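Local coordinates for protein 1-Cys peroxiredoxin (Vibrio vulnificus MO6-24/O, PDB 5K2I) that probably reduces hydrogen peroxide as a 1-Cys peroxiredoxin of the thioredoxin superfamily, and has been linked to the scavenging of nitric oxide, at residues Q6-A11 / Y125-D130; A51-Y56 / E92-L97; F80-W85 / M96-D101; L108-D113 / L137-P142. One frame throughout, in Å; residues are numbered along the deposited sequence.

Overall arrangement
All four contacts converge on the six-stranded mixed sheet of a thioredoxin-like fold. Contacts 2 and 3 lie closest, centres about 12 Å apart, and share M96 and L97 on strand 95-98, which helices 53-65 and 79-88 both contact, L53 meeting W85. Contacts 1 and 4 lie about 13 Å apart and meet at strand 120-130, which carries one side of contact 1 and pairs with both strands of contact 4. Contact 1 ties the N-terminal loop to the late strand 120-130, so contacts 2 and 3 fall between its ends in sequence; the segments of contacts 1 and 4 alternate along the chain. Contact 1's centre is about 17 Å from contact 2's, yet Y56 reaches A126, on the other face of strand 120-130 from the L8 contact.

Contact 1. Residues Q6-A11 / Y125-D130; sequences QTLPNA and YAMIID
The backbones of L8 and I129 come no closer than 8.4 Å from CA to CA, so the irregular N-terminal loop 6-11 meets strand 125-130 through side chains alone. The strand belongs to the central mixed sheet of the thioredoxin-like fold, and M127 and I129 rise from the same face of it. L8 drops between them and spends one methyl on each. On the isoleucine side, the L8 chain crosses that of I129 at about a right angle, and its CD1 lies 4.0 Å from I129 CG2, so both branches of the isoleucine are touched. The CG1 arm of I129 gets there by standing anti to the carbonyl carbon (chi1 -48°), which leaves CG2 anti to the backbone N. M127 reaches out from the strand with an extended chain (chi2 and chi3 both 175°) and lays its sulfur beside the leucine. L8 also packs on V26, L27 and F30. The loop is tied by backbone hydrogen bonds between Q6 and V134 and between L8 and G132, while D130 forms a salt bridge with K34 on strand 34-40. L8 CD2 lies 4.0 Å from M127 SD, and L8 CD1 is 3.9 Å from I129 CD1.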
# COMPACT_ATOMS: atom_id res chain seq x y z
N GLN A 6 -7.87 3.76 -26.91
CA GLN A 6 -6.88 3.01 -27.68
C GLN A 6 -7.15 1.52 -27.58
O GLN A 6 -7.61 1.02 -26.56
CB GLN A 6 -5.45 3.29 -27.19
CG GLN A 6 -4.98 4.73 -27.35
CD GLN A 6 -3.47 4.86 -27.21
OE1 GLN A 6 -2.91 4.73 -26.13
NE2 GLN A 6 -2.79 5.10 -28.34
N THR A 7 -6.88 0.81 -28.67
CA THR A 7 -6.90 -0.63 -28.65
C THR A 7 -5.73 -1.14 -27.79
O THR A 7 -4.65 -0.54 -27.80
CB THR A 7 -6.81 -1.16 -30.10
OG1 THR A 7 -7.91 -0.62 -30.85
CG2 THR A 7 -6.85 -2.67 -30.14
N LEU A 8 -5.94 -2.23 -27.05
CA LEU A 8 -4.85 -2.85 -26.32
C LEU A 8 -3.68 -3.15 -27.24
O LEU A 8 -3.88 -3.41 -28.44
CB LEU A 8 -5.31 -4.17 -25.68
CG LEU A 8 -6.22 -4.12 -24.48
CD1 LEU A 8 -6.69 -5.55 -24.16
CD2 LEU A 8 -5.51 -3.50 -23.29
N PRO A 9 -2.46 -3.19 -26.69
CA PRO A 9 -1.33 -3.69 -27.48
C PRO A 9 -1.67 -5.04 -28.08
O PRO A 9 -2.29 -5.87 -27.43
CB PRO A 9 -0.20 -3.82 -26.45
CG PRO A 9 -0.58 -2.92 -25.33
CD PRO A 9 -2.07 -2.84 -25.31
N ASN A 10 -1.28 -5.25 -29.33
CA ASN A 10 -1.53 -6.52 -30.00
C ASN A 10 -0.50 -7.52 -29.53
O ASN A 10 0.48 -7.80 -30.22
CB ASN A 10 -1.48 -6.33 -31.51
CG ASN A 10 -1.72 -7.61 -32.26
OD1 ASN A 10 -2.34 -8.54 -31.76
ND2 ASN A 10 -1.25 -7.65 -33.50
N ALA A 11 -0.71 -8.01 -28.31
CA ALA A 11 0.25 -8.85 -27.61
C ALA A 11 -0.44 -10.11 -27.11
O ALA A 11 -1.64 -10.28 -27.32
CB ALA A 11 0.88 -8.08 -26.45
N TYR A 125 -3.76 -1.87 -11.47
CA TYR A 125 -4.72 -1.13 -12.25
C TYR A 125 -5.92 -2.01 -12.57
O TYR A 125 -5.85 -3.24 -12.43
CB TYR A 125 -4.09 -0.58 -13.56
CG TYR A 125 -3.66 -1.66 -14.55
CD1 TYR A 125 -4.59 -2.31 -15.36
CD2 TYR A 125 -2.33 -2.06 -14.64
CE1 TYR A 125 -4.20 -3.31 -16.24
CE2 TYR A 125 -1.93 -3.06 -15.52
CZ TYR A 125 -2.88 -3.68 -16.31
OH TYR A 125 -2.49 -4.68 -17.17
N ALA A 126 -6.99 -1.40 -13.04
CA ALA A 126 -8.13 -2.15 -13.54
C ALA A 126 -8.69 -1.44 -14.75
O ALA A 126 -8.68 -0.21 -14.83
CB ALA A 126 -9.19 -2.33 -12.46
N MET A 127 -9.17 -2.25 -15.69
CA MET A 127 -9.71 -1.77 -16.95
C MET A 127 -11.07 -2.36 -17.25
O MET A 127 -11.35 -3.52 -16.89
CB MET A 127 -8.81 -2.18 -18.12
CG MET A 127 -7.48 -1.58 -18.22
SD MET A 127 -6.70 -2.42 -19.63
CE MET A 127 -5.19 -1.47 -19.70
N ILE A 128 -11.89 -1.58 -17.95
CA ILE A 128 -12.99 -2.13 -18.73
C ILE A 128 -12.58 -2.04 -20.20
O ILE A 128 -12.20 -0.97 -20.68
CB ILE A 128 -14.31 -1.37 -18.50
CG1 ILE A 128 -14.70 -1.43 -17.02
CG2 ILE A 128 -15.43 -1.93 -19.39
CD1 ILE A 128 -15.82 -0.46 -16.63
N ILE A 129 -12.66 -3.17 -20.89
CA ILE A 129 -12.22 -3.28 -22.28
C ILE A 129 -13.39 -3.73 -23.13
O ILE A 129 -13.98 -4.78 -22.86
CB ILE A 129 -11.06 -4.28 -22.42
CG1 ILE A 129 -10.00 -3.98 -21.36
CG2 ILE A 129 -10.47 -4.22 -23.82
CD1 ILE A 129 -9.09 -5.14 -21.07
N ASP A 130 -13.74 -2.95 -24.14
CA ASP A 130 -14.86 -3.28 -25.02
C ASP A 130 -14.34 -3.62 -26.40
O ASP A 130 -13.81 -2.75 -27.09
CB ASP A 130 -15.84 -2.11 -25.09
CG ASP A 130 -16.62 -1.93 -23.79
OD1 ASP A 130 -17.46 -2.80 -23.48
OD2 ASP A 130 -16.40 -0.92 -23.08

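Contact 2. Residues A51-Y56 / E92-L97; sequences AHLPGY and EEILML
L53 and I94 run past each other in opposite directions, so that L53 CD1 is flanked by both isoleucine branches: I94 CD1 at 3.7 Å and I94 CG2 at 4.0 Å. The other leucine methyl meets M96 end-on, with L53 CD2 4.0 Å from M96 CE. L53 makes these contacts with chi1 -150° and chi2 35°, both displaced from staggered values. M96 curls at its second and third torsions, which brings its terminal methyl round to the leucine. I94 CD1 also rests against the first turn of the helix, 3.8 Å from Y56 C and 3.9 Å from Y56 CB. This is the sheet-to-helix interface of a thioredoxin-like fold: helix 53-65 covers the run into strand 95-98, with I94 and M96 also touching S73 of the neighbouring parallel strand 70-75. In peroxiredoxins this helix generally belongs to the region carrying the peroxidatic cysteine. H52 occupies its N-cap position, and the ring of P54 places CD 3.4 Å above the centre of the H52 imidazole plane. Only CB of the Y56 side chain serves the contact; the phenol swings away to stack on F38, its edge toward A51 O in the ring plane. In the loop leading to the strand, E93 forms a salt bridge with K64 further along the same helix.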
# COMPACT_ATOMS: atom_id res chain seq x y z
N ALA A 51 -9.44 -4.66 -4.06
CA ALA A 51 -8.83 -4.17 -5.30
C ALA A 51 -8.18 -5.28 -6.13
O ALA A 51 -7.65 -5.01 -7.22
CB ALA A 51 -7.81 -3.09 -4.99
N HIS A 52 -8.20 -6.52 -5.64
CA HIS A 52 -7.71 -7.61 -6.48
C HIS A 52 -8.58 -8.85 -6.34
O HIS A 52 -9.80 -8.74 -6.21
CB HIS A 52 -6.22 -7.89 -6.21
CG HIS A 52 -5.94 -8.57 -4.91
ND1 HIS A 52 -5.24 -9.76 -4.82
CD2 HIS A 52 -6.26 -8.23 -3.63
CE1 HIS A 52 -5.15 -10.12 -3.56
NE2 HIS A 52 -5.76 -9.21 -2.82
N LEU A 53 -7.99 -10.03 -6.41
CA LEU A 53 -8.75 -11.26 -6.60
C LEU A 53 -9.99 -11.40 -5.68
O LEU A 53 -11.09 -11.61 -6.18
CB LEU A 53 -7.82 -12.46 -6.47
CG LEU A 53 -8.13 -13.74 -7.26
CD1 LEU A 53 -8.73 -13.47 -8.63
CD2 LEU A 53 -6.85 -14.55 -7.39
N PRO A 54 -9.83 -11.26 -4.34
CA PRO A 54 -11.02 -11.42 -3.50
C PRO A 54 -12.16 -10.47 -3.86
O PRO A 54 -13.32 -10.88 -3.88
CB PRO A 54 -10.50 -11.12 -2.09
CG PRO A 54 -9.06 -11.43 -2.15
CD PRO A 54 -8.62 -11.03 -3.52
N GLY A 55 -11.82 -9.22 -4.16
CA GLY A 55 -12.80 -8.22 -4.52
C GLY A 55 -13.56 -8.54 -5.80
O GLY A 55 -14.77 -8.33 -5.88
N TYR A 56 -12.85 -9.05 -6.80
CA TYR A 56 -13.50 -9.39 -8.06
C TYR A 56 -14.25 -10.71 -7.96
O TYR A 56 -15.26 -10.89 -8.63
CB TYR A 56 -12.48 -9.39 -9.21
CG TYR A 56 -12.06 -7.97 -9.53
CD1 TYR A 56 -12.81 -7.18 -10.40
CD2 TYR A 56 -10.97 -7.39 -8.90
CE1 TYR A 56 -12.46 -5.86 -10.65
CE2 TYR A 56 -10.62 -6.05 -9.15
CZ TYR A 56 -11.36 -5.32 -10.03
OH TYR A 56 -11.04 -4.01 -10.29
N GLU A 92 -12.89 -19.38 -9.32
CA GLU A 92 -13.77 -20.03 -10.29
C GLU A 92 -14.10 -19.15 -11.49
O GLU A 92 -13.90 -19.54 -12.64
CB GLU A 92 -15.08 -20.42 -9.59
CG GLU A 92 -14.90 -20.86 -8.14
CD GLU A 92 -16.22 -21.11 -7.43
OE1 GLU A 92 -17.20 -21.50 -8.11
OE2 GLU A 92 -16.28 -20.92 -6.20
N GLU A 93 -14.59 -17.95 -11.20
CA GLU A 93 -15.21 -17.09 -12.19
C GLU A 93 -14.21 -16.17 -12.89
O GLU A 93 -14.61 -15.29 -13.65
CB GLU A 93 -16.30 -16.24 -11.52
CG GLU A 93 -17.50 -17.03 -11.04
CD GLU A 93 -18.33 -17.55 -12.20
OE1 GLU A 93 -18.94 -16.72 -12.91
OE2 GLU A 93 -18.37 -18.78 -12.39
N ILE A 94 -12.92 -16.37 -12.65
CA ILE A 94 -11.93 -15.41 -13.11
C ILE A 94 -10.81 -16.07 -13.91
O ILE A 94 -10.22 -17.07 -13.50
CB ILE A 94 -11.36 -14.62 -11.92
CG1 ILE A 94 -12.48 -13.79 -11.28
CG2 ILE A 94 -10.20 -13.72 -12.36
CD1 ILE A 94 -12.13 -13.18 -9.98
N LEU A 95 -10.53 -15.50 -15.08
CA LEU A 95 -9.53 -16.05 -15.97
C LEU A 95 -8.15 -15.58 -15.54
O LEU A 95 -7.89 -14.38 -15.49
CB LEU A 95 -9.82 -15.62 -17.41
CG LEU A 95 -8.83 -16.10 -18.47
CD1 LEU A 95 -8.73 -17.63 -18.48
CD2 LEU A 95 -9.26 -15.56 -19.82
N MET A 96 -7.27 -16.52 -15.21
CA MET A 96 -5.93 -16.18 -14.77
C MET A 96 -4.95 -16.11 -15.94
O MET A 96 -4.74 -17.10 -16.66
CB MET A 96 -5.44 -17.20 -13.73
CG MET A 96 -6.47 -17.53 -12.65
SD MET A 96 -6.95 -16.10 -11.63
CE MET A 96 -5.36 -15.73 -10.92
N LEU A 97 -4.36 -14.93 -16.16
CA LEU A 97 -3.48 -14.69 -17.30
C LEU A 97 -2.09 -14.26 -16.88
O LEU A 97 -1.92 -13.43 -15.97
CB LEU A 97 -4.08 -13.62 -18.22
CG LEU A 97 -5.44 -13.94 -18.85
CD1 LEU A 97 -6.03 -12.74 -19.62
CD2 LEU A 97 -5.32 -15.15 -19.76

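Contact 3. Residues F80-W85 / M96-D101; sequences FVMKAW and MLADGD
M82 and W85 of helix 79-88 press on M96 and A98 of strand 95-98, the second and third elements of a beta-alpha-beta unit that starts with strand 70-75. The two strands are parallel, and the helix returns almost antiparallel to the strand: the short axes 80-85 and 96-98 make 160° and approach to 7.6 Å. One helical turn brings M82 and W85 to the same side, facing the sheet. M82 and M96 carry most of the contact between them. Bent at chi2 (-59°) and chi3 (-74°), the M82 chain sets out toward the strand and then turns along it, with CG 3.9 Å from A98 CB and CE 3.4 Å from L97 O. That methyl also lies 3.9 Å from M96 CE, where the two methionine chains cross at about a right angle. The curled M96 backs onto the helix backbone too, its CB and CG both 3.8 Å from M82 O. W85 swings its indole out toward M96 with CG anti to the backbone N, and the two side chains again cross at about a right angle. S73 of strand 70-75 touches M82, W85 and M96, and the W85 ring also meets that of F44. At the helix start, D78 OD1 accepts a hydrogen bond from V81 N; past the strand, D99 binds F104 N and T105 OG1, tying the loop to helix 103-108. The M96 CE methyl ends 3.5 Å from W85 CE3 and 3.7 Å from M82 O.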
# COMPACT_ATOMS: atom_id res chain seq x y z
N PHE A 80 2.22 -21.15 -14.52
CA PHE A 80 2.05 -22.14 -13.44
C PHE A 80 1.71 -21.45 -12.12
O PHE A 80 0.81 -21.89 -11.40
CB PHE A 80 3.31 -23.00 -13.26
CG PHE A 80 3.65 -23.84 -14.46
CD1 PHE A 80 2.84 -24.89 -14.84
CD2 PHE A 80 4.76 -23.54 -15.23
CE1 PHE A 80 3.15 -25.66 -15.96
CE2 PHE A 80 5.09 -24.30 -16.35
CZ PHE A 80 4.27 -25.35 -16.72
N VAL A 81 2.41 -20.37 -11.82
CA VAL A 81 2.12 -19.62 -10.60
C VAL A 81 0.72 -19.01 -10.66
O VAL A 81 -0.01 -19.03 -9.68
CB VAL A 81 3.18 -18.54 -10.36
CG1 VAL A 81 2.76 -17.63 -9.21
CG2 VAL A 81 4.51 -19.19 -10.05
N MET A 82 0.31 -18.49 -11.83
CA MET A 82 -1.03 -17.91 -11.93
C MET A 82 -2.14 -18.95 -11.74
O MET A 82 -3.15 -18.68 -11.09
CB MET A 82 -1.22 -17.18 -13.27
CG MET A 82 -0.38 -15.91 -13.42
SD MET A 82 -0.74 -14.66 -12.14
CE MET A 82 -2.33 -14.05 -12.69
N LYS A 83 -1.94 -20.15 -12.29
CA LYS A 83 -2.89 -21.23 -12.09
C LYS A 83 -2.98 -21.60 -10.61
O LYS A 83 -4.07 -21.76 -10.08
CB LYS A 83 -2.49 -22.44 -12.93
CG LYS A 83 -3.43 -23.63 -12.78
CD LYS A 83 -3.09 -24.70 -13.81
CE LYS A 83 -4.06 -25.87 -13.72
NZ LYS A 83 -3.92 -26.55 -12.41
N ALA A 84 -1.83 -21.70 -9.95
CA ALA A 84 -1.79 -22.06 -8.54
C ALA A 84 -2.50 -21.00 -7.70
O ALA A 84 -3.21 -21.32 -6.74
CB ALA A 84 -0.37 -22.24 -8.07
N TRP A 85 -2.33 -19.74 -8.07
CA TRP A 85 -2.92 -18.65 -7.30
C TRP A 85 -4.44 -18.65 -7.43
O TRP A 85 -5.16 -18.48 -6.44
CB TRP A 85 -2.34 -17.32 -7.76
CG TRP A 85 -2.73 -16.14 -6.91
CD1 TRP A 85 -2.84 -16.10 -5.54
CD2 TRP A 85 -3.04 -14.82 -7.37
NE1 TRP A 85 -3.20 -14.84 -5.13
CE2 TRP A 85 -3.33 -14.03 -6.24
CE3 TRP A 85 -3.10 -14.24 -8.64
CZ2 TRP A 85 -3.68 -12.68 -6.33
CZ3 TRP A 85 -3.44 -12.89 -8.74
CH2 TRP A 85 -3.74 -12.13 -7.59
N MET A 96 -7.27 -16.52 -15.21
CA MET A 96 -5.93 -16.18 -14.77
C MET A 96 -4.95 -16.11 -15.94
O MET A 96 -4.74 -17.10 -16.66
CB MET A 96 -5.44 -17.20 -13.73
CG MET A 96 -6.47 -17.53 -12.65
SD MET A 96 -6.95 -16.10 -11.63
CE MET A 96 -5.36 -15.73 -10.92
N LEU A 97 -4.36 -14.93 -16.16
CA LEU A 97 -3.48 -14.69 -17.30
C LEU A 97 -2.09 -14.26 -16.88
O LEU A 97 -1.92 -13.43 -15.97
CB LEU A 97 -4.08 -13.62 -18.22
CG LEU A 97 -5.44 -13.94 -18.85
CD1 LEU A 97 -6.03 -12.74 -19.62
CD2 LEU A 97 -5.32 -15.15 -19.76
N ALA A 98 -1.10 -14.81 -17.55
CA ALA A 98 0.30 -14.61 -17.21
C ALA A 98 1.04 -13.73 -18.21
O ALA A 98 0.97 -13.96 -19.44
CB ALA A 98 1.01 -15.96 -17.10
N ASP A 99 1.75 -12.74 -17.69
CA ASP A 99 2.65 -11.91 -18.49
C ASP A 99 4.08 -12.15 -18.03
O ASP A 99 4.70 -11.28 -17.44
CB ASP A 99 2.24 -10.44 -18.34
CG ASP A 99 3.05 -9.50 -19.21
OD1 ASP A 99 3.49 -9.92 -20.30
OD2 ASP A 99 3.23 -8.33 -18.80
N GLY A 100 4.62 -13.34 -18.30
CA GLY A 100 5.82 -13.78 -17.61
C GLY A 100 7.09 -12.98 -17.83
O GLY A 100 7.97 -12.96 -16.96
N ASP A 101 7.20 -12.35 -18.99
CA ASP A 101 8.36 -11.55 -19.32
C ASP A 101 8.05 -10.05 -19.28
O ASP A 101 8.86 -9.24 -19.72
CB ASP A 101 8.91 -11.93 -20.70
CG ASP A 101 7.94 -11.63 -21.84
OD1 ASP A 101 6.79 -11.19 -21.58
OD2 ASP A 101 8.32 -11.88 -23.01

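Contact 4. Residues L108-D113 / L137-P142; sequences LGLEMD and LNVEAP
L110 places one methyl against both branches of V139: L110 CD2 is 4.0 Å from V139 CG2 and equally far from V139 CG1. The two side chains meet at a slant, the valine offering CG1 anti to its backbone N (chi1 -178°) and CG2 anti to its carbonyl carbon. The other leucine methyl makes a looser approach, with L110 CD1 4.3 Å from L137 CD1. L137 and V139, two apart on strand 133-139, thus turn toward the same leucine. No hydrogen bond joins the two segments directly; their closest CA atoms, of L110 and V139, are 8.6 Å apart. What spaces them is strand 120-130, antiparallel to both: L110 pairs through its backbone with Q123, N138 with A126 and E140 with R124. Side chains of that strand fill in around the methyls, Y125 packing on L110, Q123 on V139 and M127 on L137. Just before L110, G109 with positive phi (74°) ends helix 103-108 in a Schellman motif, and the chain turns toward strand 111-113. After strand 133-139, E140 forms a salt bridge with R124; at the segment's start, L137 N donates a hydrogen bond to Q4 OE1. The contact reaches across strand 120-130 to its hairpin partner 133-139, which leads to helix 150-156, the closing beta-beta-alpha part of the thioredoxin-like fold.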
# COMPACT_ATOMS: atom_id res chain seq x y z
N LEU A 108 1.89 -1.49 -22.19
CA LEU A 108 0.88 -0.60 -21.63
C LEU A 108 1.49 0.62 -20.97
O LEU A 108 0.79 1.58 -20.65
CB LEU A 108 0.05 -1.33 -20.57
CG LEU A 108 -0.85 -2.48 -21.01
CD1 LEU A 108 -1.43 -3.14 -19.78
CD2 LEU A 108 -1.95 -1.97 -21.89
N GLY A 109 2.79 0.55 -20.68
CA GLY A 109 3.46 1.59 -19.93
C GLY A 109 3.11 1.56 -18.45
O GLY A 109 3.18 2.59 -17.77
N LEU A 110 2.77 0.37 -17.95
CA LEU A 110 2.32 0.26 -16.56
C LEU A 110 3.23 -0.65 -15.72
O LEU A 110 2.81 -1.19 -14.70
CB LEU A 110 0.87 -0.22 -16.53
CG LEU A 110 -0.13 0.87 -16.95
CD1 LEU A 110 -1.52 0.31 -17.19
CD2 LEU A 110 -0.17 1.94 -15.87
N GLU A 111 4.48 -0.80 -16.13
CA GLU A 111 5.45 -1.55 -15.35
C GLU A 111 5.94 -0.73 -14.16
O GLU A 111 5.77 0.50 -14.10
CB GLU A 111 6.65 -1.96 -16.22
CG GLU A 111 7.63 -0.83 -16.58
CD GLU A 111 7.24 -0.03 -17.83
OE1 GLU A 111 6.07 -0.02 -18.25
OE2 GLU A 111 8.15 0.60 -18.41
N MET A 112 6.56 -1.43 -13.21
CA MET A 112 7.26 -0.78 -12.11
C MET A 112 8.35 -1.71 -11.60
O MET A 112 8.21 -2.93 -11.62
CB MET A 112 6.31 -0.40 -10.99
CG MET A 112 5.78 -1.58 -10.24
SD MET A 112 4.80 -1.07 -8.82
CE MET A 112 4.30 -2.69 -8.29
N ASP A 113 9.44 -1.11 -11.14
CA ASP A 113 10.58 -1.87 -10.64
C ASP A 113 10.39 -2.18 -9.16
O ASP A 113 10.21 -1.27 -8.36
CB ASP A 113 11.86 -1.07 -10.87
CG ASP A 113 13.12 -1.90 -10.67
OD1 ASP A 113 13.03 -3.09 -10.32
OD2 ASP A 113 14.21 -1.33 -10.88
N LEU A 137 -9.81 3.02 -17.56
CA LEU A 137 -8.55 2.61 -16.96
C LEU A 137 -8.35 3.36 -15.65
O LEU A 137 -8.27 4.61 -15.65
CB LEU A 137 -7.36 2.87 -17.89
CG LEU A 137 -5.97 2.72 -17.26
CD1 LEU A 137 -5.71 1.30 -16.80
CD2 LEU A 137 -4.91 3.14 -18.26
N ASN A 138 -8.28 2.61 -14.55
CA ASN A 138 -8.03 3.18 -13.23
C ASN A 138 -6.70 2.64 -12.72
O ASN A 138 -6.55 1.43 -12.58
CB ASN A 138 -9.15 2.82 -12.24
CG ASN A 138 -10.50 3.37 -12.64
OD1 ASN A 138 -10.59 4.41 -13.28
ND2 ASN A 138 -11.57 2.68 -12.25
N VAL A 139 -5.75 3.53 -12.47
CA VAL A 139 -4.41 3.13 -12.03
C VAL A 139 -4.20 3.57 -10.58
O VAL A 139 -4.57 4.69 -10.20
CB VAL A 139 -3.32 3.75 -12.94
CG1 VAL A 139 -1.95 3.30 -12.50
CG2 VAL A 139 -3.57 3.37 -14.40
N GLU A 140 -3.63 2.68 -9.76
CA GLU A 140 -3.33 3.04 -8.37
C GLU A 140 -2.40 4.25 -8.31
O GLU A 140 -1.46 4.37 -9.09
CB GLU A 140 -2.70 1.84 -7.63
CG GLU A 140 -2.47 2.09 -6.13
CD GLU A 140 -1.68 0.99 -5.43
OE1 GLU A 140 -0.89 0.27 -6.08
OE2 GLU A 140 -1.83 0.87 -4.19
N ALA A 141 -2.68 5.17 -7.39
CA ALA A 141 -1.75 6.25 -7.08
C ALA A 141 -1.54 6.25 -5.57
O ALA A 141 -2.24 6.95 -4.84
CB ALA A 141 -2.28 7.60 -7.55
N PRO A 142 -0.60 5.42 -5.10
CA PRO A 142 -0.52 5.14 -3.66
C PRO A 142 -0.18 6.35 -2.79
O PRO A 142 -0.69 6.43 -1.67
CB PRO A 142 0.59 4.08 -3.56
CG PRO A 142 1.31 4.13 -4.87
CD PRO A 142 0.32 4.57 -5.88